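Local atomic coordinates of DUF5624 domain-containing protein (Legionella pneumophila subsp. pneumophila, PDB entry 4JX2), a protein that is of unknown function, is probably secreted, and combines helices with a mixed beta sheet in an unusual arrangement. Residues Ser92-Lys97 and Ala316-Tyr321; Thr293-Ile298 and Thr324-Arg329; Cys186-Asn191 and Asn210-Gly215. All blocks are in the same frame, centred on the assembly; numbering follows the deposited sequence.

Contact 1. Residues Ser92-Lys97 and Ala316-Tyr321; sequences SDRQLK and ADYNYY
NH1 of Arg94, whose side chain lies on Tyr318, has several partners. NH1 donates a hydrogen bond to Leu313 O and forms a salt bridge with a sulfate ion that probably comes from the crystallisation liquor. Glu312 OE1 is a long, weak ion-pair partner of the same atom. The contact joins the turn of a beta hairpin, between strands 86-90 and 96-101, to the start of helix 315-339.

The aliphatic part of Arg94 does the touching. Its CG forms a CH-pi contact over one face of the Tyr318 ring, 4.0 Å from the ring centroid and 28° off the ring normal. Its CD lies 3.7 Å from Tyr318 CB. The chain then bends at chi3 and carries the guanidinium away from the ring to Leu313, its plane 70° from that of the ring.

The Tyr318 ring leaves the helix with CG anti to the backbone N (chi1 177°). This carries it across to the hairpin turn, while Leu79 of strand 79-84 also packs on it. No hydrogen bond links the two segments. At the far end of the ring, Tyr318 OH lies 3.6 Å from Ser92 CA.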
loop_
_atom_site.group_PDB
_atom_site.type_symbol
_atom_site.label_atom_id
_atom_site.label_comp_id
_atom_site.label_asym_id
_atom_site.label_seq_id
_atom_site.Cartn_x
_atom_site.Cartn_y
_atom_site.Cartn_z
ATOM N N SER A 92 1.393 -22.506 16.335
ATOM C CA SER A 92 2.693 -22.249 16.984
ATOM C C SER A 92 3.695 -23.328 16.658
ATOM O O SER A 92 4.881 -23.046 16.587
ATOM C CB SER A 92 2.537 -22.171 18.499
ATOM O OG SER A 92 1.420 -21.372 18.857
ATOM N N ASP A 93 3.221 -24.555 16.436
ATOM C CA ASP A 93 4.058 -25.704 16.119
ATOM C C ASP A 93 4.395 -25.793 14.614
ATOM O O ASP A 93 4.894 -26.826 14.166
ATOM C CB ASP A 93 3.374 -26.994 16.613
ATOM C CG ASP A 93 3.150 -27.060 18.119
ATOM O OD1 ASP A 93 3.974 -26.483 18.878
ATOM O OD2 ASP A 93 2.173 -27.712 18.542
ATOM N N ARG A 94 4.147 -24.702 13.849
ATOM C CA ARG A 94 4.433 -24.542 12.409
ATOM C C ARG A 94 3.618 -25.497 11.530
ATOM O O ARG A 94 3.961 -25.679 10.357
ATOM C CB ARG A 94 5.939 -24.726 12.109
ATOM C CG ARG A 94 6.845 -23.808 12.905
ATOM C CD ARG A 94 8.305 -24.012 12.585
ATOM N NE ARG A 94 8.863 -25.169 13.287
ATOM C CZ ARG A 94 9.233 -26.302 12.700
ATOM N NH1 ARG A 94 9.113 -26.448 11.387
ATOM N NH2 ARG A 94 9.719 -27.299 13.420
ATOM N N GLN A 95 2.535 -26.090 12.084
ATOM C CA GLN A 95 1.672 -27.041 11.368
ATOM C C GLN A 95 0.502 -26.337 10.678
ATOM O O GLN A 95 -0.135 -25.448 11.265
ATOM C CB GLN A 95 1.133 -28.136 12.312
ATOM C CG GLN A 95 2.199 -28.987 13.026
ATOM C CD GLN A 95 3.179 -29.686 12.101
ATOM O OE1 GLN A 95 4.397 -29.460 12.168
ATOM N NE2 GLN A 95 2.675 -30.568 11.235
ATOM N N LEU A 96 0.222 -26.753 9.427
ATOM C CA LEU A 96 -0.877 -26.237 8.608
ATOM C C LEU A 96 -2.233 -26.693 9.171
ATOM O O LEU A 96 -2.471 -27.897 9.336
ATOM C CB LEU A 96 -0.709 -26.710 7.158
ATOM C CG LEU A 96 -1.701 -26.211 6.119
ATOM C CD1 LEU A 96 -1.580 -24.691 5.871
ATOM C CD2 LEU A 96 -1.484 -26.926 4.832
ATOM N N LYS A 97 -3.100 -25.723 9.489
ATOM C CA LYS A 97 -4.419 -26.012 10.044
ATOM C C LYS A 97 -5.499 -25.823 8.988
ATOM O O LYS A 97 -6.505 -26.544 9.005
ATOM C CB LYS A 97 -4.710 -25.144 11.289
ATOM C CG LYS A 97 -3.774 -25.396 12.490
ATOM C CD LYS A 97 -3.706 -26.873 12.969
ATOM C CE LYS A 97 -4.999 -27.454 13.520
ATOM N NZ LYS A 97 -4.977 -28.943 13.538
ATOM N N ALA A 316 12.786 -21.251 9.558
ATOM C CA ALA A 316 13.193 -20.011 8.886
ATOM C C ALA A 316 11.979 -19.262 8.300
ATOM O O ALA A 316 11.846 -18.054 8.516
ATOM C CB ALA A 316 14.200 -20.312 7.781
ATOM N N ASP A 317 11.095 -19.979 7.576
ATOM C CA ASP A 317 9.903 -19.393 6.959
ATOM C C ASP A 317 8.887 -18.987 8.015
ATOM O O ASP A 317 8.240 -17.959 7.849
ATOM C CB ASP A 317 9.280 -20.364 5.946
ATOM C CG ASP A 317 10.133 -20.589 4.715
ATOM O OD1 ASP A 317 11.200 -19.941 4.599
ATOM O OD2 ASP A 317 9.721 -21.382 3.845
ATOM N N TYR A 318 8.754 -19.772 9.100
ATOM C CA TYR A 318 7.845 -19.435 10.187
ATOM C C TYR A 318 8.340 -18.151 10.890
ATOM O O TYR A 318 7.558 -17.207 11.053
ATOM C CB TYR A 318 7.687 -20.600 11.188
ATOM C CG TYR A 318 6.794 -20.272 12.373
ATOM C CD1 TYR A 318 5.406 -20.357 12.272
ATOM C CD2 TYR A 318 7.337 -19.873 13.590
ATOM C CE1 TYR A 318 4.581 -20.052 13.357
ATOM C CE2 TYR A 318 6.523 -19.558 14.680
ATOM C CZ TYR A 318 5.145 -19.650 14.562
ATOM O OH TYR A 318 4.340 -19.341 15.638
ATOM N N ASN A 319 9.645 -18.105 11.258
ATOM C CA ASN A 319 10.240 -16.943 11.923
ATOM C C ASN A 319 10.108 -15.706 11.035
ATOM O O ASN A 319 9.938 -14.598 11.550
ATOM C CB ASN A 319 11.714 -17.202 12.316
ATOM C CG ASN A 319 11.897 -18.278 13.379
ATOM O OD1 ASN A 319 10.962 -18.674 14.092
ATOM N ND2 ASN A 319 13.108 -18.795 13.503
ATOM N N TYR A 320 10.128 -15.909 9.701
ATOM C CA TYR A 320 9.981 -14.821 8.749
ATOM C C TYR A 320 8.602 -14.154 8.892
ATOM O O TYR A 320 8.540 -12.951 9.102
ATOM C CB TYR A 320 10.230 -15.278 7.291
ATOM C CG TYR A 320 9.971 -14.170 6.298
ATOM C CD1 TYR A 320 10.827 -13.071 6.208
ATOM C CD2 TYR A 320 8.812 -14.157 5.526
ATOM C CE1 TYR A 320 10.558 -12.013 5.341
ATOM C CE2 TYR A 320 8.542 -13.112 4.643
ATOM C CZ TYR A 320 9.415 -12.040 4.558
ATOM O OH TYR A 320 9.120 -10.993 3.723
ATOM N N TYR A 321 7.521 -14.920 8.779
ATOM C CA TYR A 321 6.171 -14.360 8.839
ATOM C C TYR A 321 5.792 -13.888 10.249
ATOM O O TYR A 321 5.236 -12.800 10.405
ATOM C CB TYR A 321 5.132 -15.381 8.303
ATOM C CG TYR A 321 5.225 -15.569 6.807
ATOM C CD1 TYR A 321 4.996 -14.505 5.933
ATOM C CD2 TYR A 321 5.579 -16.797 6.261
ATOM C CE1 TYR A 321 5.118 -14.664 4.555
ATOM C CE2 TYR A 321 5.674 -16.974 4.881
ATOM C CZ TYR A 321 5.441 -15.904 4.032
ATOM O OH TYR A 321 5.530 -16.077 2.672
#

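Contact 2. Residues Thr293-Ile298 and Thr324-Arg329; sequences TDRIYI and TVWGAR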
loop_
_atom_site.group_PDB
_atom_site.type_symbol
_atom_site.label_atom_id
_atom_site.label_comp_id
_atom_site.label_asym_id
_atom_site.label_seq_id
_atom_site.Cartn_x
_atom_site.Cartn_y
_atom_site.Cartn_z
ATOM N N THR A 293 -8.054 -4.827 15.638
ATOM C CA THR A 293 -7.741 -4.426 14.270
ATOM C C THR A 293 -6.245 -4.095 14.098
ATOM O O THR A 293 -5.724 -4.286 13.003
ATOM C CB THR A 293 -8.652 -3.285 13.830
ATOM O OG1 THR A 293 -8.508 -2.208 14.752
ATOM C CG2 THR A 293 -10.116 -3.713 13.777
ATOM N N ASP A 294 -5.546 -3.677 15.163
ATOM C CA ASP A 294 -4.104 -3.369 15.091
ATOM C C ASP A 294 -3.243 -4.642 14.951
ATOM O O ASP A 294 -2.035 -4.534 14.775
ATOM C CB ASP A 294 -3.647 -2.560 16.320
ATOM C CG ASP A 294 -3.833 -3.322 17.621
ATOM O OD1 ASP A 294 -2.926 -4.112 17.984
ATOM O OD2 ASP A 294 -4.910 -3.171 18.252
ATOM N N ARG A 295 -3.858 -5.835 15.074
ATOM C CA ARG A 295 -3.188 -7.131 14.943
ATOM C C ARG A 295 -3.271 -7.642 13.487
ATOM O O ARG A 295 -2.743 -8.722 13.180
ATOM C CB ARG A 295 -3.796 -8.133 15.932
ATOM C CG ARG A 295 -3.534 -7.737 17.384
ATOM C CD ARG A 295 -3.923 -8.808 18.368
ATOM N NE ARG A 295 -3.107 -10.013 18.210
ATOM C CZ ARG A 295 -1.953 -10.225 18.830
ATOM N NH1 ARG A 295 -1.461 -9.318 19.665
ATOM N NH2 ARG A 295 -1.281 -11.349 18.625
ATOM N N ILE A 296 -3.899 -6.828 12.593
ATOM C CA ILE A 296 -4.096 -7.063 11.163
ATOM C C ILE A 296 -3.170 -6.146 10.380
ATOM O O ILE A 296 -3.364 -4.929 10.395
ATOM C CB ILE A 296 -5.585 -6.852 10.758
ATOM C CG1 ILE A 296 -6.539 -7.751 11.581
ATOM C CG2 ILE A 296 -5.774 -7.064 9.255
ATOM C CD1 ILE A 296 -7.929 -7.240 11.711
ATOM N N TYR A 297 -2.167 -6.717 9.687
ATOM C CA TYR A 297 -1.209 -5.909 8.925
ATOM C C TYR A 297 -1.272 -6.246 7.454
ATOM O O TYR A 297 -1.260 -7.422 7.094
ATOM C CB TYR A 297 0.234 -6.092 9.466
ATOM C CG TYR A 297 0.420 -5.577 10.882
ATOM C CD1 TYR A 297 0.493 -4.210 11.146
ATOM C CD2 TYR A 297 0.488 -6.452 11.962
ATOM C CE1 TYR A 297 0.629 -3.730 12.446
ATOM C CE2 TYR A 297 0.619 -5.983 13.268
ATOM C CZ TYR A 297 0.706 -4.623 13.502
ATOM O OH TYR A 297 0.814 -4.158 14.789
ATOM N N ILE A 298 -1.383 -5.206 6.603
ATOM C CA ILE A 298 -1.355 -5.365 5.156
ATOM C C ILE A 298 0.095 -5.152 4.784
ATOM O O ILE A 298 0.596 -4.038 4.926
ATOM C CB ILE A 298 -2.347 -4.453 4.393
ATOM C CG1 ILE A 298 -3.803 -4.705 4.882
ATOM C CG2 ILE A 298 -2.209 -4.683 2.861
ATOM C CD1 ILE A 298 -4.764 -3.783 4.410
ATOM N N THR A 324 9.756 -11.475 11.552
ATOM C CA THR A 324 10.276 -10.491 10.603
ATOM C C THR A 324 9.153 -9.654 10.049
ATOM O O THR A 324 9.320 -8.434 9.921
ATOM C CB THR A 324 11.082 -11.172 9.489
ATOM O OG1 THR A 324 11.979 -12.127 10.065
ATOM C CG2 THR A 324 11.849 -10.182 8.611
ATOM N N VAL A 325 8.016 -10.283 9.716
ATOM C CA VAL A 325 6.886 -9.553 9.152
ATOM C C VAL A 325 5.974 -9.041 10.277
ATOM O O VAL A 325 6.081 -7.872 10.631
ATOM C CB VAL A 325 6.110 -10.341 8.066
ATOM C CG1 VAL A 325 5.008 -9.485 7.467
ATOM C CG2 VAL A 325 7.053 -10.799 6.963
ATOM N N TRP A 326 5.146 -9.911 10.876
ATOM C CA TRP A 326 4.157 -9.533 11.882
ATOM C C TRP A 326 4.770 -8.860 13.126
ATOM O O TRP A 326 4.342 -7.755 13.481
ATOM C CB TRP A 326 3.274 -10.737 12.280
ATOM C CG TRP A 326 2.013 -10.301 12.968
ATOM C CD1 TRP A 326 0.849 -9.903 12.375
ATOM C CD2 TRP A 326 1.853 -10.050 14.371
ATOM N NE1 TRP A 326 -0.041 -9.458 13.327
ATOM C CE2 TRP A 326 0.561 -9.504 14.557
ATOM C CE3 TRP A 326 2.689 -10.210 15.492
ATOM C CZ2 TRP A 326 0.070 -9.153 15.821
ATOM C CZ3 TRP A 326 2.201 -9.850 16.740
ATOM C CH2 TRP A 326 0.902 -9.347 16.898
ATOM N N GLY A 327 5.748 -9.529 13.748
ATOM C CA GLY A 327 6.421 -9.108 14.978
ATOM C C GLY A 327 7.010 -7.713 14.960
ATOM O O GLY A 327 6.820 -6.957 15.911
ATOM N N ALA A 328 7.752 -7.375 13.889
ATOM C CA ALA A 328 8.401 -6.074 13.709
ATOM C C ALA A 328 7.362 -4.932 13.655
ATOM O O ALA A 328 7.551 -3.924 14.347
ATOM C CB ALA A 328 9.244 -6.088 12.453
ATOM N N ARG A 329 6.228 -5.127 12.908
ATOM C CA ARG A 329 5.162 -4.114 12.817
ATOM C C ARG A 329 4.539 -3.891 14.174
ATOM O O ARG A 329 4.350 -2.745 14.583
ATOM C CB ARG A 329 4.076 -4.458 11.788
ATOM C CG ARG A 329 4.528 -5.148 10.512
ATOM C CD ARG A 329 5.030 -4.261 9.389
ATOM N NE ARG A 329 6.346 -3.660 9.627
ATOM C CZ ARG A 329 7.514 -4.253 9.386
ATOM N NH1 ARG A 329 7.553 -5.500 8.924
ATOM N NH2 ARG A 329 8.654 -3.609 9.626
#
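Tyr297 and Trp326 meet where strand 296-298, an outer strand of the mixed sheet in this chain, packs against helix 315-339. This is strand-to-helix packing built on aromatic rings.

One hydrogen bond crosses the contact. Trp326 CG is anti to its backbone N, which carries the indole across to the strand. Trp326 NE1 donates to the backbone Arg295 O at 2.8 Å, with a nearly straight N-H...O angle of 168°. The acceptor lies close to the indole plane, but the donor sits above the carbonyl plane, 43° out of it.

The ring contacts come next. The edge of Tyr297 points at the face of Trp326 in a T-shaped pair, with the planes at 70° and the Tyr297 ring centroid 5.0 Å from that of the indole five-membered ring. Arg329 CB makes a CH-pi contact over the centre of a Tyr297 face, 3.6 Å from the ring centroid. His330 stacks on Trp326.

The polar ends also have partners outside the two segments. Tyr297 OH hydrogen-bonds with Arg333 NE and His330 ND1, and Arg295 NE with Ala256 O. Pro380 of the second subunit packs on Tyr297.

Trp326 CH2 lies over one guanidinium face, offset toward its rim, 3.4 Å from Arg295 NH2.

Contact 3. Residues Cys186-Asn191 and Asn210-Gly215; sequences CSMAGN and NDFLNG
Helix-to-helix packing within the DUF5624 family region joins helix 175-197 to the C-terminal part of helix 205-213. Four residues touch: Met188 and Ala189 meet Phe212, and Met188 also reaches Gly215. Met188 is present as selenomethionine.

Met188 runs extended from its helix. Its CG, anti to the backbone N (chi1 178°), lies 3.8 Å from Phe212 CE1. Further along, the selenium stands 5.3 Å from the centroid of the Phe212 ring and 50° off the ring normal, an oblique Met-aromatic contact. The methyl end passes on to the backbone, where Met188 CE lies 3.6 Å from Gly215 CA. Gly215 has a positive phi and follows the helix; its N donates to Phe212 O.

The Phe212 ring lies against the other helix, with CG anti to the backbone N (chi1 173°). Its CE1 lies 3.6 Å from Ala189 CA, and its CZ lies 3.9 Å from Ala189 CB. Tyr192 and Tyr223 stack with the same ring, and Leu123 of helix 119-131 packs on it. Nearby, Leu213 packs on Val339 of the second subunit.

No hydrogen bond crosses between the segments. The contact is probably held mainly by dispersion and apolar burial, with a Met-aromatic contact that in the natural protein would be made by sulfur.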
loop_
_atom_site.group_PDB
_atom_site.type_symbol
_atom_site.label_atom_id
_atom_site.label_comp_id
_atom_site.label_asym_id
_atom_site.label_seq_id
_atom_site.Cartn_x
_atom_site.Cartn_y
_atom_site.Cartn_z
ATOM N N CYS A 186 -27.481 -14.125 -20.526
ATOM C CA CYS A 186 -26.992 -14.611 -21.822
ATOM C C CYS A 186 -27.871 -14.100 -22.955
ATOM O O CYS A 186 -27.357 -13.601 -23.956
ATOM C CB CYS A 186 -26.893 -16.133 -21.838
ATOM S SG CYS A 186 -25.642 -16.800 -20.712
ATOM N N SER A 187 -29.193 -14.191 -22.774
ATOM C CA SER A 187 -30.181 -13.752 -23.754
ATOM C C SER A 187 -30.055 -12.225 -24.017
ATOM O O SER A 187 -30.025 -11.800 -25.174
ATOM C CB SER A 187 -31.581 -14.115 -23.266
ATOM O OG SER A 187 -32.567 -13.789 -24.231
HETATM N N MSE A 188 -29.947 -11.421 -22.945
HETATM C CA MSE A 188 -29.823 -9.975 -23.039
HETATM C C MSE A 188 -28.525 -9.575 -23.758
HETATM O O MSE A 188 -28.590 -8.909 -24.791
HETATM C CB MSE A 188 -29.890 -9.369 -21.638
HETATM C CG MSE A 188 -29.727 -7.879 -21.622
HETATM SE SE MSE A 188 -30.045 -7.203 -19.841
HETATM C CE MSE A 188 -30.415 -5.360 -20.280
ATOM N N ALA A 189 -27.363 -9.993 -23.219
ATOM C CA ALA A 189 -26.031 -9.694 -23.760
ATOM C C ALA A 189 -25.835 -10.241 -25.166
ATOM O O ALA A 189 -25.263 -9.546 -26.005
ATOM C CB ALA A 189 -24.961 -10.258 -22.840
ATOM N N GLY A 190 -26.303 -11.471 -25.408
ATOM C CA GLY A 190 -26.229 -12.128 -26.709
ATOM C C GLY A 190 -26.974 -11.369 -27.784
ATOM O O GLY A 190 -26.385 -10.983 -28.795
ATOM N N ASN A 191 -28.256 -11.086 -27.547
ATOM C CA ASN A 191 -29.064 -10.350 -28.523
ATOM C C ASN A 191 -28.637 -8.882 -28.649
ATOM O O ASN A 191 -28.817 -8.298 -29.719
ATOM C CB ASN A 191 -30.534 -10.467 -28.220
ATOM C CG ASN A 191 -31.066 -11.845 -28.521
ATOM O OD1 ASN A 191 -30.870 -12.393 -29.618
ATOM N ND2 ASN A 191 -31.770 -12.419 -27.563
ATOM N N ASN A 210 -26.922 3.200 -22.297
ATOM C CA ASN A 210 -28.355 3.362 -22.500
ATOM C C ASN A 210 -29.039 2.092 -23.046
ATOM O O ASN A 210 -30.109 1.741 -22.549
ATOM C CB ASN A 210 -28.588 4.551 -23.427
ATOM C CG ASN A 210 -30.026 4.909 -23.679
ATOM O OD1 ASN A 210 -30.680 5.577 -22.880
ATOM N ND2 ASN A 210 -30.527 4.520 -24.830
ATOM N N ASP A 211 -28.434 1.415 -24.054
ATOM C CA ASP A 211 -29.053 0.268 -24.741
ATOM C C ASP A 211 -28.929 -1.056 -24.011
ATOM O O ASP A 211 -29.748 -1.955 -24.250
ATOM C CB ASP A 211 -28.479 0.089 -26.160
ATOM C CG ASP A 211 -28.634 1.281 -27.079
ATOM O OD1 ASP A 211 -29.558 2.091 -26.853
ATOM O OD2 ASP A 211 -27.869 1.374 -28.056
ATOM N N PHE A 212 -27.914 -1.199 -23.154
ATOM C CA PHE A 212 -27.649 -2.482 -22.504
ATOM C C PHE A 212 -27.512 -2.408 -20.955
ATOM O O PHE A 212 -28.309 -3.032 -20.252
ATOM C CB PHE A 212 -26.387 -3.106 -23.132
ATOM C CG PHE A 212 -25.890 -4.352 -22.449
ATOM C CD1 PHE A 212 -26.628 -5.532 -22.491
ATOM C CD2 PHE A 212 -24.676 -4.356 -21.774
ATOM C CE1 PHE A 212 -26.159 -6.689 -21.869
ATOM C CE2 PHE A 212 -24.220 -5.516 -21.136
ATOM C CZ PHE A 212 -24.943 -6.685 -21.236
ATOM N N LEU A 213 -26.515 -1.679 -20.435
ATOM C CA LEU A 213 -26.272 -1.621 -18.995
ATOM C C LEU A 213 -27.503 -1.165 -18.198
ATOM O O LEU A 213 -27.793 -1.752 -17.162
ATOM C CB LEU A 213 -25.055 -0.732 -18.673
ATOM C CG LEU A 213 -23.713 -1.192 -19.246
ATOM C CD1 LEU A 213 -22.631 -0.176 -18.981
ATOM C CD2 LEU A 213 -23.323 -2.574 -18.739
ATOM N N ASN A 214 -28.249 -0.176 -18.704
ATOM C CA ASN A 214 -29.442 0.380 -18.039
ATOM C C ASN A 214 -30.722 -0.402 -18.325
ATOM O O ASN A 214 -31.747 -0.164 -17.674
ATOM C CB ASN A 214 -29.645 1.840 -18.456
ATOM C CG ASN A 214 -28.606 2.767 -17.898
ATOM O OD1 ASN A 214 -28.422 3.881 -18.397
ATOM N ND2 ASN A 214 -27.909 2.337 -16.844
ATOM N N GLY A 215 -30.648 -1.306 -19.288
ATOM C CA GLY A 215 -31.793 -2.091 -19.709
ATOM C C GLY A 215 -32.392 -1.506 -20.970
ATOM O O GLY A 215 -32.010 -0.408 -21.420
#

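How the contacts relate
From the N terminus, segment 92-97 opens contact 1, which closes only at 316-321. Contact 3 opens and closes inside that long loop, pairing 186-191 with 210-215 in the helical part of the chain. Contact 2 opens at 293-298, before contact 1 has closed, and closes at 324-329, so contacts 1 and 2 cross. Both use helix 315-339. It thus meets the hairpin turn leading to outer strand 96-101 and the outer strand 296-298 at the other end of the sheet's strand order. The centres of contacts 1 and 2 are about 15 Å apart. Contact 3 lies on the opposite side of the chain's centre, about 50 Å from contact 1 and 46 Å from contact 2, centre to centre. Contacts 2 and 3 both touch the second subunit.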